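Local structure of transcription initiation factor IIB,Transcription initiation factor IIB (Methanocaldococcus jannaschii, 5O9J) at residues E9-K14 / F172-G177; E26-I31 / Y160-T165; L44-C49 / V68-R73; I52-F57 / L164-A169; H74-M79 / R91-H96. The protein is a mini-intein with the HINT fold, a protein-splicing element that probably excises itself from its host transcription factor. All blocks are in the same frame, centred on the assembly; numbering follows the deposited sequence.

Interaction 1 (E9-K14 / F172-G177); sequences EPIIIK and FVAGFG
Pro10 and Gly175 share the one direct hydrogen bond between E9-K14 and F172-G177: Gly175 N donates to Pro10 O over 2.9 Å, lying in the carbonyl plane with an angle of 151° at the hydrogen. The same oxygen is approached by Ala174 CA in a CA-H...O contact of 3.3 Å. Three waters extend the polar network. One donates to both Glu9 OE1 and Ala174 O, a second donates to Glu9 OE1 and accepts from Phe176 N, and a third joins Ile12 N to Val173 O. The Glu9 chain, bent at its second torsion (chi2 -51°), folds its carboxylate back beside Gly175, leaving Glu9 OE1 only 3.4 Å from Gly175 CA. A CB at Gly175 would collide with that oxygen and with the carbonyl of Ala174. Here, within the all-beta HINT fold, strand 10-15 of a four-stranded sheet meets strand 171-174, an outer strand of the mixed sheet, just before the chain turns a corner at Gly175; residues 10-14 and 172-174 run at 128° to each other. Among the apolar contacts, the Ile11 CG2 branch presses on Ala174 CB at 3.4 Å, tighter than usual for two carbons, and lies obliquely to the Phe172 ring. Pro10 CG meets the far end of the Phe176 ring, 3.3 Å from Phe176 CZ. Behind this layer, Ile11 also packs on Leu27 of helix 24-33.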
# COMPACT_ATOMS: atom_id res chain seq x y z
N GLU A 9 3.05 8.12 -1.40
CA GLU A 9 3.43 7.23 -0.31
C GLU A 9 4.92 6.89 -0.33
O GLU A 9 5.42 6.30 -1.28
CB GLU A 9 2.62 5.94 -0.34
CG GLU A 9 1.13 6.14 -0.32
CD GLU A 9 0.68 7.06 0.79
OE1 GLU A 9 1.04 6.80 1.96
OE2 GLU A 9 -0.04 8.04 0.49
N PRO A 10 5.63 7.28 0.74
CA PRO A 10 7.06 6.97 0.84
C PRO A 10 7.32 5.48 0.97
O PRO A 10 6.58 4.78 1.66
CB PRO A 10 7.48 7.72 2.11
CG PRO A 10 6.24 7.93 2.86
CD PRO A 10 5.16 8.10 1.86
N ILE A 11 8.36 5.01 0.29
CA ILE A 11 8.85 3.66 0.45
C ILE A 11 10.32 3.70 0.75
O ILE A 11 11.03 4.63 0.34
CB ILE A 11 8.67 2.78 -0.81
CG1 ILE A 11 9.09 3.55 -2.06
CG2 ILE A 11 7.25 2.31 -0.94
CD1 ILE A 11 8.85 2.77 -3.34
N ILE A 12 10.79 2.67 1.43
CA ILE A 12 12.18 2.55 1.80
C ILE A 12 12.79 1.55 0.85
O ILE A 12 12.35 0.40 0.80
CB ILE A 12 12.35 2.11 3.29
CG1 ILE A 12 11.77 3.17 4.22
CG2 ILE A 12 13.80 1.86 3.61
CD1 ILE A 12 11.38 2.65 5.62
N ILE A 13 13.78 1.96 0.07
CA ILE A 13 14.30 1.08 -0.97
C ILE A 13 15.81 0.92 -0.96
O ILE A 13 16.53 1.70 -0.34
CB ILE A 13 13.92 1.58 -2.38
CG1 ILE A 13 14.53 2.97 -2.65
CG2 ILE A 13 12.41 1.63 -2.54
CD1 ILE A 13 14.31 3.47 -4.08
N LYS A 14 16.25 -0.11 -1.66
CA LYS A 14 17.63 -0.24 -2.12
C LYS A 14 17.65 -0.14 -3.63
O LYS A 14 17.02 -0.95 -4.31
CB LYS A 14 18.26 -1.56 -1.68
CG LYS A 14 19.04 -1.52 -0.40
CD LYS A 14 19.96 -2.72 -0.36
CE LYS A 14 20.43 -3.02 1.04
NZ LYS A 14 21.34 -4.21 1.03
N PHE A 172 4.26 -5.04 0.72
CA PHE A 172 5.40 -4.16 0.97
C PHE A 172 5.02 -3.04 1.91
O PHE A 172 3.83 -2.76 2.16
CB PHE A 172 5.99 -3.60 -0.34
CG PHE A 172 5.02 -2.83 -1.19
CD1 PHE A 172 4.85 -1.47 -1.01
CD2 PHE A 172 4.32 -3.46 -2.20
CE1 PHE A 172 3.96 -0.75 -1.81
CE2 PHE A 172 3.44 -2.77 -3.00
CZ PHE A 172 3.26 -1.41 -2.81
N VAL A 173 6.04 -2.41 2.46
CA VAL A 173 5.85 -1.34 3.41
C VAL A 173 5.88 -0.02 2.66
O VAL A 173 6.79 0.21 1.87
CB VAL A 173 6.94 -1.36 4.49
CG1 VAL A 173 6.96 -0.08 5.25
CG2 VAL A 173 6.72 -2.55 5.43
N ALA A 174 4.87 0.82 2.89
CA ALA A 174 4.76 2.10 2.21
C ALA A 174 3.80 3.01 2.95
O ALA A 174 2.68 2.60 3.26
CB ALA A 174 4.31 1.92 0.78
N GLY A 175 4.22 4.23 3.23
CA GLY A 175 3.35 5.20 3.87
C GLY A 175 3.37 5.06 5.37
O GLY A 175 3.99 4.14 5.91
N PHE A 176 2.67 5.97 6.04
CA PHE A 176 2.70 6.03 7.50
C PHE A 176 1.31 5.90 8.10
O PHE A 176 0.34 6.39 7.54
CB PHE A 176 3.32 7.35 7.95
CG PHE A 176 4.63 7.65 7.30
CD1 PHE A 176 5.62 6.69 7.22
CD2 PHE A 176 4.88 8.91 6.77
CE1 PHE A 176 6.84 6.96 6.62
CE2 PHE A 176 6.09 9.20 6.16
CZ PHE A 176 7.07 8.22 6.09
N GLY A 177 1.22 5.26 9.26
CA GLY A 177 -0.03 5.24 10.00
C GLY A 177 -0.26 3.97 10.78
O GLY A 177 -0.71 4.01 11.92
O HOH W 1 -0.05 4.26 2.73
O HOH W 2 1.66 8.41 4.38
O HOH W 3 9.28 0.05 2.05

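Interaction 2 (E26-I31 / Y160-T165); sequences ELIDKI and YAYDLT. With GOL (glycerol), chain G.
Ile28 reaches from helix 24-33 onto strand 160-165 with both of its branches. With CG1 anti to the carbonyl carbon (chi1 -73°) and chi2 extended (179°), Ile28 CD1 is carried out to 3.5 Å from Asp163 O. Ile28 CD1 also lies 3.6 Å from Tyr162 CB and 3.8 Å from Leu164 CD2. Ile28 CG2 instead comes up to the edge of the Tyr162 ring, 3.7 Å from Tyr162 CD2, the two side chains running antiparallel past one another. Farther along the same ring edge, Asp29 OD1 is 3.6 Å from Tyr162 CE2. What holds the carboxylate is chiefly Arg73, through a salt bridge to the neighbouring strand 70-75. Beyond the first shell a glycerol, probably from the crystallisation liquor, sits near Asp29 and the phenol end of Tyr162, though the place of its O1 is doubtful; its C1 lies over one face of the Tyr160 ring, 3.4 Å from Tyr160 CG. Tyr162 OH is hydrogen-bonded to Ser158 OG, which fixes the outer end of the ring. A valine in place of Tyr162 would probably open a gap beside Ile28 CG2 and leave Ser158 without its phenol partner. Farther out, Leu27 packs on Ile11, Ile13 and Ile52, and Ile31 on Val71. Residues 26-31 cross strand 160-165 at 80°, a short helix laid nearly at right angles on a beta sheet of the HINT fold.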
# COMPACT_ATOMS: atom_id res chain seq x y z
N GLU A 26 7.23 8.63 -7.68
CA GLU A 26 8.43 9.24 -8.24
C GLU A 26 9.42 8.18 -8.74
O GLU A 26 9.91 8.27 -9.87
CB GLU A 26 9.10 10.12 -7.18
CG GLU A 26 10.28 10.94 -7.67
CD GLU A 26 10.56 12.13 -6.76
OE1 GLU A 26 11.58 12.82 -6.96
OE2 GLU A 26 9.75 12.37 -5.84
N LEU A 27 9.71 7.19 -7.91
CA LEU A 27 10.55 6.07 -8.31
C LEU A 27 10.03 5.37 -9.56
O LEU A 27 10.77 5.14 -10.52
CB LEU A 27 10.63 5.05 -7.18
CG LEU A 27 11.34 3.74 -7.53
CD1 LEU A 27 12.84 3.92 -7.67
CD2 LEU A 27 11.00 2.67 -6.50
N ILE A 28 8.75 5.00 -9.54
CA ILE A 28 8.17 4.18 -10.60
C ILE A 28 8.07 4.95 -11.92
O ILE A 28 8.29 4.39 -13.00
CB ILE A 28 6.79 3.65 -10.17
CG1 ILE A 28 6.96 2.55 -9.11
CG2 ILE A 28 6.01 3.12 -11.37
CD1 ILE A 28 5.66 1.96 -8.59
N ASP A 29 7.76 6.24 -11.83
CA ASP A 29 7.78 7.09 -13.02
C ASP A 29 9.16 7.10 -13.64
O ASP A 29 9.30 6.96 -14.85
CB ASP A 29 7.34 8.52 -12.68
CG ASP A 29 5.84 8.68 -12.64
OD1 ASP A 29 5.12 7.76 -13.09
OD2 ASP A 29 5.36 9.73 -12.18
N LYS A 30 10.19 7.26 -12.81
CA LYS A 30 11.57 7.33 -13.30
C LYS A 30 12.00 6.02 -13.95
O LYS A 30 12.66 6.02 -14.98
CB LYS A 30 12.52 7.69 -12.15
CG LYS A 30 13.99 7.52 -12.49
CD LYS A 30 14.79 7.04 -11.28
CE LYS A 30 16.27 6.96 -11.61
NZ LYS A 30 16.94 5.91 -10.80
N ILE A 31 11.61 4.91 -13.33
CA ILE A 31 11.88 3.57 -13.86
C ILE A 31 11.24 3.32 -15.23
O ILE A 31 11.88 2.81 -16.17
CB ILE A 31 11.36 2.50 -12.90
CG1 ILE A 31 12.20 2.45 -11.62
CG2 ILE A 31 11.37 1.13 -13.54
CD1 ILE A 31 11.69 1.40 -10.67
N TYR A 160 -2.45 8.89 -11.25
CA TYR A 160 -2.08 7.49 -11.41
C TYR A 160 -1.98 6.81 -10.03
O TYR A 160 -1.74 7.48 -9.03
CB TYR A 160 -0.76 7.37 -12.18
CG TYR A 160 -0.86 7.58 -13.69
CD1 TYR A 160 -1.19 8.83 -14.23
CD2 TYR A 160 -0.58 6.54 -14.57
CE1 TYR A 160 -1.26 9.02 -15.61
CE2 TYR A 160 -0.65 6.72 -15.95
CZ TYR A 160 -0.99 7.96 -16.46
OH TYR A 160 -1.06 8.13 -17.83
N ALA A 161 -2.18 5.50 -10.00
CA ALA A 161 -1.91 4.69 -8.82
C ALA A 161 -0.82 3.70 -9.18
O ALA A 161 -0.65 3.37 -10.36
CB ALA A 161 -3.16 3.98 -8.36
N TYR A 162 -0.08 3.21 -8.19
CA TYR A 162 1.16 2.51 -8.47
C TYR A 162 1.28 1.13 -7.82
O TYR A 162 0.69 0.86 -6.77
CB TYR A 162 2.35 3.39 -8.06
CG TYR A 162 2.35 4.72 -8.78
CD1 TYR A 162 1.61 5.79 -8.29
CD2 TYR A 162 3.07 4.91 -9.95
CE1 TYR A 162 1.58 7.01 -8.95
CE2 TYR A 162 3.06 6.13 -10.61
CZ TYR A 162 2.31 7.17 -10.10
OH TYR A 162 2.27 8.39 -10.74
N ASP A 163 2.07 0.26 -8.46
CA ASP A 163 2.22 -1.13 -8.05
C ASP A 163 3.68 -1.58 -8.04
O ASP A 163 4.45 -1.27 -8.95
CB ASP A 163 1.43 -2.04 -9.00
CG ASP A 163 0.04 -2.38 -8.49
OD1 ASP A 163 -0.07 -3.27 -7.63
OD2 ASP A 163 -0.94 -1.73 -8.95
N LEU A 164 4.05 -2.32 -7.00
CA LEU A 164 5.30 -3.06 -7.01
C LEU A 164 4.95 -4.53 -7.06
O LEU A 164 3.92 -4.94 -6.52
CB LEU A 164 6.16 -2.74 -5.78
CG LEU A 164 6.56 -1.29 -5.51
CD1 LEU A 164 7.26 -1.15 -4.17
CD2 LEU A 164 7.45 -0.75 -6.62
N THR A 165 5.77 -5.33 -7.72
CA THR A 165 5.62 -6.78 -7.63
C THR A 165 6.78 -7.32 -6.82
O THR A 165 7.94 -7.23 -7.22
CB THR A 165 5.58 -7.46 -9.01
OG1 THR A 165 4.45 -6.99 -9.75
CG2 THR A 165 5.47 -8.98 -8.85
C1 GOL G . 2.20 9.08 -13.89
O1 GOL G . 2.99 8.22 -13.10
C2 GOL G . 2.62 10.53 -13.69
O2 GOL G . 3.59 10.85 -14.67
C3 GOL G . 1.41 11.43 -13.87
O3 GOL G . 1.83 12.71 -14.27

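Interaction 3 (L44-C49 / V68-R73); sequences LEIAKC and VSEVSR
The guanidinium of Arg73 takes Glu45 at its edge, near its own plane, while the carboxylate is turned 44° away. Arg73 NE (2.9 Å) and Arg73 NH2 (3.2 Å) both donate to Glu45 OE1 from the same face of the carboxylate, NE well above that plane; Arg73 NH2 adds a weak bond to Glu45 OE2. These two residues form a hydrogen-bonded pair of an antiparallel strand pairing, 44-48 against 70-75, within a five-stranded sheet of the HINT fold. The first torsion of Arg73 (chi1 68°) wedges CG between the backbone N and the carbonyl carbon, and the extended chain then runs alongside Glu45. Arg73 NH1 makes a salt bridge with Asp29 of helix 24-33, tying helix to sheet. A leucine in place of Arg73 would probably leave Asp29 without this cation and strip Glu45 of its side-on mate. Ala47 and Val71 make the next hydrogen-bonded pair, with Val71 N to Ala47 O at 2.7 Å and Ala47 N to Val71 O at 2.8 Å. On the face shared by Ile46, Ser72 and Glu70, Ile46 CG1 touches Ser72 CB (3.7 Å). Ile46 CG2 rests against the carboxylate of Glu70, itself salt-bridged to Arg39. Next along, Cys49 N bonds to Ser69 O, and Cys49 SG settles 4.0 Å from Val71 CG1 and equally far from Val68 CG1.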
# COMPACT_ATOMS: atom_id res chain seq x y z
N LEU A 44 -2.89 -0.55 -17.93
CA LEU A 44 -1.71 -0.88 -17.14
C LEU A 44 -0.40 -0.78 -17.92
O LEU A 44 -0.21 -1.48 -18.91
CB LEU A 44 -1.84 -2.29 -16.58
CG LEU A 44 -2.19 -2.47 -15.10
CD1 LEU A 44 -1.81 -3.88 -14.67
CD2 LEU A 44 -1.48 -1.43 -14.23
N GLU A 45 0.49 0.09 -17.44
CA GLU A 45 1.86 0.20 -17.94
C GLU A 45 2.80 -0.56 -17.01
O GLU A 45 2.91 -0.21 -15.84
CB GLU A 45 2.29 1.66 -18.01
CG GLU A 45 2.65 2.19 -19.38
CD GLU A 45 2.84 3.71 -19.37
OE1 GLU A 45 2.15 4.40 -18.59
OE2 GLU A 45 3.69 4.21 -20.14
N ILE A 46 3.48 -1.58 -17.52
CA ILE A 46 4.32 -2.42 -16.68
C ILE A 46 5.76 -2.42 -17.15
O ILE A 46 6.03 -2.65 -18.33
CB ILE A 46 3.82 -3.87 -16.67
CG1 ILE A 46 2.40 -3.94 -16.12
CG2 ILE A 46 4.76 -4.75 -15.85
CD1 ILE A 46 1.62 -5.14 -16.62
N ALA A 47 6.69 -2.15 -16.24
CA ALA A 47 8.11 -2.24 -16.54
C ALA A 47 8.76 -3.24 -15.62
O ALA A 47 8.52 -3.20 -14.41
CB ALA A 47 8.79 -0.89 -16.40
N LYS A 48 9.56 -4.13 -16.17
CA LYS A 48 10.37 -5.00 -15.33
C LYS A 48 11.60 -4.19 -14.93
O LYS A 48 12.05 -3.35 -15.69
CB LYS A 48 10.75 -6.29 -16.06
CG LYS A 48 12.22 -6.40 -16.40
CD LYS A 48 12.69 -7.83 -16.21
CE LYS A 48 14.21 -7.94 -16.30
NZ LYS A 48 14.67 -9.33 -15.98
N CYS A 49 12.11 -4.43 -13.72
CA CYS A 49 13.26 -3.66 -13.24
C CYS A 49 14.34 -4.51 -12.58
O CYS A 49 14.11 -5.66 -12.19
CB CYS A 49 12.78 -2.57 -12.27
SG CYS A 49 11.92 -3.17 -10.81
N VAL A 68 12.27 -6.35 -5.99
CA VAL A 68 11.10 -6.00 -6.80
C VAL A 68 11.36 -6.51 -8.21
O VAL A 68 12.42 -6.27 -8.78
CB VAL A 68 10.86 -4.48 -6.81
CG1 VAL A 68 9.66 -4.11 -7.70
CG2 VAL A 68 10.66 -3.96 -5.38
N SER A 69 10.40 -7.24 -8.77
CA SER A 69 10.61 -7.83 -10.10
C SER A 69 10.15 -6.88 -11.19
O SER A 69 10.81 -6.75 -12.22
CB SER A 69 9.87 -9.16 -10.21
OG SER A 69 8.50 -8.98 -9.91
N GLU A 70 9.02 -6.21 -10.97
CA GLU A 70 8.49 -5.25 -11.93
C GLU A 70 7.71 -4.16 -11.21
O GLU A 70 7.31 -4.31 -10.05
CB GLU A 70 7.60 -5.96 -12.96
CG GLU A 70 6.42 -6.70 -12.36
CD GLU A 70 5.55 -7.42 -13.38
OE1 GLU A 70 6.08 -7.92 -14.41
OE2 GLU A 70 4.32 -7.49 -13.14
N VAL A 71 7.51 -3.04 -11.89
CA VAL A 71 6.69 -1.96 -11.36
C VAL A 71 5.63 -1.62 -12.39
O VAL A 71 5.77 -1.94 -13.57
CB VAL A 71 7.50 -0.69 -11.03
CG1 VAL A 71 8.62 -1.01 -10.02
CG2 VAL A 71 8.07 -0.08 -12.30
N SER A 72 4.56 -0.97 -11.95
CA SER A 72 3.51 -0.60 -12.88
C SER A 72 2.72 0.58 -12.35
O SER A 72 2.83 0.95 -11.18
CB SER A 72 2.59 -1.80 -13.15
OG SER A 72 1.73 -2.07 -12.07
N ARG A 73 1.95 1.19 -13.24
CA ARG A 73 1.07 2.30 -12.91
C ARG A 73 -0.15 2.22 -13.81
O ARG A 73 -0.09 1.61 -14.89
CB ARG A 73 1.79 3.64 -13.09
CG ARG A 73 2.09 3.97 -14.57
CD ARG A 73 2.90 5.26 -14.75
NE ARG A 73 3.30 5.43 -16.15
CZ ARG A 73 4.12 6.39 -16.59
NH1 ARG A 73 4.63 7.28 -15.74
NH2 ARG A 73 4.42 6.47 -17.88

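Interaction 4 (I52-F57 / L164-A169)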
# COMPACT_ATOMS: atom_id res chain seq x y z
N ILE A 52 16.46 -3.29 -7.68
CA ILE A 52 15.63 -2.56 -6.74
C ILE A 52 15.01 -3.48 -5.70
O ILE A 52 14.47 -4.55 -6.02
CB ILE A 52 14.52 -1.78 -7.46
CG1 ILE A 52 15.16 -0.62 -8.23
CG2 ILE A 52 13.49 -1.27 -6.46
CD1 ILE A 52 14.22 0.46 -8.60
N GLU A 53 15.12 -3.06 -4.44
CA GLU A 53 14.58 -3.82 -3.33
C GLU A 53 13.74 -2.92 -2.44
O GLU A 53 14.05 -1.74 -2.27
CB GLU A 53 15.71 -4.46 -2.52
CG GLU A 53 16.70 -5.26 -3.35
CD GLU A 53 17.62 -6.13 -2.51
OE1 GLU A 53 17.92 -5.75 -1.35
OE2 GLU A 53 18.05 -7.19 -3.00
N VAL A 54 12.66 -3.46 -1.89
CA VAL A 54 11.81 -2.70 -0.98
C VAL A 54 11.66 -3.45 0.34
O VAL A 54 11.86 -4.67 0.41
CB VAL A 54 10.43 -2.45 -1.62
CG1 VAL A 54 9.61 -3.73 -1.68
CG2 VAL A 54 9.67 -1.34 -0.88
N ILE A 55 11.33 -2.72 1.41
CA ILE A 55 11.07 -3.36 2.69
C ILE A 55 9.76 -4.11 2.62
O ILE A 55 8.73 -3.55 2.26
CB ILE A 55 11.01 -2.35 3.86
CG1 ILE A 55 12.37 -1.71 4.09
CG2 ILE A 55 10.54 -3.06 5.14
CD1 ILE A 55 13.49 -2.72 4.38
N ALA A 56 9.81 -5.39 2.94
CA ALA A 56 8.62 -6.21 2.92
C ALA A 56 8.70 -7.25 4.00
O ALA A 56 9.77 -7.52 4.54
CB ALA A 56 8.44 -6.86 1.56
N PHE A 57 7.56 -7.85 4.31
CA PHE A 57 7.46 -8.93 5.27
C PHE A 57 7.53 -10.28 4.54
O PHE A 57 6.57 -10.67 3.88
CB PHE A 57 6.15 -8.80 6.04
CG PHE A 57 5.99 -9.81 7.10
CD1 PHE A 57 6.57 -9.62 8.36
CD2 PHE A 57 5.30 -10.97 6.84
CE1 PHE A 57 6.40 -10.58 9.33
CE2 PHE A 57 5.15 -11.91 7.79
CZ PHE A 57 5.68 -11.74 9.05
N LEU A 164 4.05 -2.32 -7.00
CA LEU A 164 5.30 -3.06 -7.01
C LEU A 164 4.95 -4.53 -7.06
O LEU A 164 3.92 -4.94 -6.52
CB LEU A 164 6.16 -2.74 -5.78
CG LEU A 164 6.56 -1.29 -5.51
CD1 LEU A 164 7.26 -1.15 -4.17
CD2 LEU A 164 7.45 -0.75 -6.62
N THR A 165 5.77 -5.33 -7.72
CA THR A 165 5.62 -6.78 -7.63
C THR A 165 6.78 -7.32 -6.82
O THR A 165 7.94 -7.23 -7.22
CB THR A 165 5.58 -7.46 -9.01
OG1 THR A 165 4.45 -6.99 -9.75
CG2 THR A 165 5.47 -8.98 -8.85
N VAL A 166 6.45 -7.87 -5.66
CA VAL A 166 7.44 -8.42 -4.76
C VAL A 166 7.17 -9.92 -4.60
O VAL A 166 6.27 -10.32 -3.86
CB VAL A 166 7.39 -7.72 -3.38
CG1 VAL A 166 8.52 -8.21 -2.50
CG2 VAL A 166 7.46 -6.21 -3.57
N PRO A 167 7.94 -10.74 -5.32
CA PRO A 167 7.87 -12.20 -5.19
C PRO A 167 8.19 -12.71 -3.79
O PRO A 167 8.97 -12.08 -3.08
CB PRO A 167 8.92 -12.70 -6.20
CG PRO A 167 9.77 -11.49 -6.51
CD PRO A 167 8.84 -10.33 -6.41
N ASN A 168 7.60 -13.83 -3.42
CA ASN A 168 7.89 -14.49 -2.14
C ASN A 168 7.62 -13.60 -0.93
O ASN A 168 8.24 -13.77 0.13
CB ASN A 168 9.35 -14.98 -2.10
CG ASN A 168 9.67 -15.92 -3.25
OD1 ASN A 168 8.86 -16.76 -3.63
ND2 ASN A 168 10.87 -15.77 -3.82
N ALA A 169 6.70 -12.65 -1.09
CA ALA A 169 6.29 -11.78 0.01
C ALA A 169 4.90 -11.23 -0.27
O ALA A 169 4.04 -11.23 0.62
CB ALA A 169 7.29 -10.64 0.21
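Strand 52-57, an inner strand of the four-stranded sheet of the HINT fold, turns Val54 and Ala56 onto Leu164, Val166 and Ala169 from strand 160-165 and the loop that follows. No hydrogen bond crosses between the two segments, and the contact is a small, buried apolar packing. Val54 splits its methyls between two partners. Its CG2 branch, placed anti to the backbone N (chi1 71° for CG1), meets the tip of Leu164 end to end, Val54 CG2 to Leu164 CD1 being 4.1 Å. The other branch goes to Val166, whose side chain lies across it at about a right angle, with Val54 CG1 and Val166 CG2 3.8 Å apart. Val166 works in the same forked way: with CG1 opposite the backbone N (chi1 -174°), that methyl reaches Ala56 CB at 4.3 Å while CG2 serves Val54. Asn168, with positive backbone angles, turns the loop back after Pro167 so that Ala169 comes back against strand 52-57. There Ala169 CB is 4.2 Å from Ala56 CB. Ala169 CB also lies 3.7 Å from Phe57 O. That oxygen is satisfied by a hydrogen bond from Asn171 ND2. Around this core Met66 of strand 63-67 touches both Ala56 and Val166, Phe172 of strand 171-174 touches both Val54 and Leu164, and helix 24-33 closes in through Leu27 and Ile31 on Ile52.

Interaction 5 (H74-M79 / R91-H96)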
# COMPACT_ATOMS: atom_id res chain seq x y z
N HIS A 74 -1.25 2.82 -13.38
CA HIS A 74 -2.43 2.98 -14.22
C HIS A 74 -3.18 4.23 -13.79
O HIS A 74 -3.06 4.65 -12.64
CB HIS A 74 -3.33 1.74 -14.17
CG HIS A 74 -3.81 1.37 -12.80
ND1 HIS A 74 -4.99 1.83 -12.26
CD2 HIS A 74 -3.25 0.57 -11.86
CE1 HIS A 74 -5.14 1.34 -11.05
NE2 HIS A 74 -4.11 0.57 -10.77
N PRO A 75 -3.92 4.85 -14.73
CA PRO A 75 -4.71 6.03 -14.38
C PRO A 75 -5.85 5.69 -13.44
O PRO A 75 -6.47 4.63 -13.58
CB PRO A 75 -5.27 6.51 -15.74
CG PRO A 75 -4.40 5.86 -16.76
CD PRO A 75 -3.98 4.56 -16.17
N VAL A 76 -6.14 6.58 -12.51
CA VAL A 76 -7.26 6.39 -11.60
C VAL A 76 -7.98 7.71 -11.36
O VAL A 76 -7.35 8.76 -11.25
CB VAL A 76 -6.81 5.80 -10.25
CG1 VAL A 76 -6.56 4.32 -10.38
CG2 VAL A 76 -5.55 6.50 -9.77
N SER A 77 -9.30 7.64 -11.28
CA SER A 77 -10.13 8.83 -11.14
C SER A 77 -10.23 9.32 -9.70
O SER A 77 -10.09 10.51 -9.42
CB SER A 77 -11.54 8.56 -11.67
OG SER A 77 -12.50 9.34 -10.99
N GLU A 78 -10.49 8.39 -8.79
CA GLU A 78 -10.76 8.75 -7.40
C GLU A 78 -10.02 7.86 -6.42
O GLU A 78 -9.71 6.70 -6.72
CB GLU A 78 -12.26 8.66 -7.12
CG GLU A 78 -12.82 7.26 -7.30
CD GLU A 78 -14.06 7.01 -6.45
OE1 GLU A 78 -14.65 7.99 -5.94
OE2 GLU A 78 -14.44 5.83 -6.30
N MET A 79 -9.74 8.40 -5.25
CA MET A 79 -9.27 7.59 -4.14
C MET A 79 -9.97 8.02 -2.88
O MET A 79 -10.37 9.17 -2.74
CB MET A 79 -7.76 7.70 -3.98
CG MET A 79 -6.98 7.01 -5.08
SD MET A 79 -5.23 7.14 -4.71
CE MET A 79 -5.24 8.74 -3.90
N ARG A 91 -4.71 7.26 1.97
CA ARG A 91 -5.41 7.38 0.69
C ARG A 91 -5.29 6.10 -0.12
O ARG A 91 -4.18 5.70 -0.48
CB ARG A 91 -4.86 8.54 -0.13
CG ARG A 91 -4.96 9.90 0.53
CD ARG A 91 -4.35 10.96 -0.40
NE ARG A 91 -4.79 12.30 -0.06
CZ ARG A 91 -4.94 13.28 -0.94
NH1 ARG A 91 -5.35 14.48 -0.53
NH2 ARG A 91 -4.67 13.07 -2.22
N VAL A 92 -6.42 5.46 -0.41
CA VAL A 92 -6.39 4.21 -1.16
C VAL A 92 -7.49 4.14 -2.20
O VAL A 92 -8.50 4.84 -2.11
CB VAL A 92 -6.51 2.97 -0.22
CG1 VAL A 92 -5.32 2.89 0.70
CG2 VAL A 92 -7.79 3.03 0.58
N THR A 93 -7.31 3.27 -3.18
CA THR A 93 -8.33 3.03 -4.18
C THR A 93 -9.44 2.17 -3.61
O THR A 93 -9.32 1.57 -2.54
CB THR A 93 -7.76 2.36 -5.43
OG1 THR A 93 -7.22 1.08 -5.07
CG2 THR A 93 -6.66 3.22 -6.03
N ARG A 94 -10.53 2.12 -4.36
CA ARG A 94 -11.78 1.51 -3.92
C ARG A 94 -11.64 0.03 -3.63
O ARG A 94 -12.31 -0.50 -2.75
CB ARG A 94 -12.85 1.76 -4.99
CG ARG A 94 -13.58 0.52 -5.48
CD ARG A 94 -14.74 0.88 -6.38
NE ARG A 94 -15.63 1.86 -5.76
CZ ARG A 94 -15.67 3.15 -6.09
NH1 ARG A 94 -14.85 3.61 -7.03
NH2 ARG A 94 -16.51 3.97 -5.48
N SER A 95 -10.76 -0.64 -4.36
CA SER A 95 -10.66 -2.08 -4.29
C SER A 95 -9.83 -2.57 -3.10
O SER A 95 -9.36 -3.70 -3.11
CB SER A 95 -10.06 -2.63 -5.57
OG SER A 95 -8.73 -2.16 -5.73
N HIS A 96 -9.61 -1.73 -2.10
CA HIS A 96 -8.87 -2.17 -0.92
C HIS A 96 -9.80 -2.45 0.23
O HIS A 96 -10.86 -1.83 0.35
CB HIS A 96 -7.83 -1.14 -0.50
CG HIS A 96 -6.62 -1.11 -1.38
ND1 HIS A 96 -6.55 -0.34 -2.52
CD2 HIS A 96 -5.44 -1.78 -1.30
CE1 HIS A 96 -5.38 -0.52 -3.10
NE2 HIS A 96 -4.69 -1.39 -2.38
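Glu78 OE2 sits at the edge of the Arg94 guanidinium, near its plane, in a salt bridge to Arg94 NH1 with Arg94 NH2 2.9 Å away. The modelled 2.4 Å between Glu78 OE2 and Arg94 NH1 is too short to be trusted in detail. Carboxylate and guanidinium planes are only 19° apart. Arg94 NE makes a second salt bridge, to Asp112, so the cation is held between two acids. Arg94 belongs to a type I beta turn running from Thr93 to His96, the Thr-x-x-His signature of block B in inteins. Inside that turn His96 ND1 bonds weakly to Thr93 OG1 (3.0 Å) and to Thr93 O. His96 NE2 meets Tyr3 O in another weak bond, and Thr93 touches Ala4, placing the turn beside the N-terminal part of the chain, as in other HINT domains. Met79 fills the apolar side: Met79 CB lies 3.5 Å from Val92 O, and Met79 CG 3.9 Å from Thr93 CG2. Bent at the third torsion (chi3 -33°), the thioether carries Met79 CE to Arg91 CB at 3.8 Å, the two side chains crossing near a right angle. Val76 CG1 approaches the same Thr93 methyl, CG2, at 4.5 Å.

Of the five, interaction 1 closes the longest loop, and the other four lie nested within it. Interactions 2 and 3 are neighbours, their centres 7 Å apart; strands 160-165 and 70-75 are adjacent in the five-stranded sheet, and the Asp29-Arg73 salt bridge joins the two contacts. Interaction 4 shares Leu164 and Thr165 with interaction 2, crosses interaction 3 along the chain, and meets interaction 1 through the neighbouring strands 10-15 and 52-57. Interaction 5 follows interaction 3 on strand 70-75, but its centre is about 21 Å from that of interaction 4, on the opposite side of the chain's centre. Together they weave distant sequence parts into one compact splicing domain.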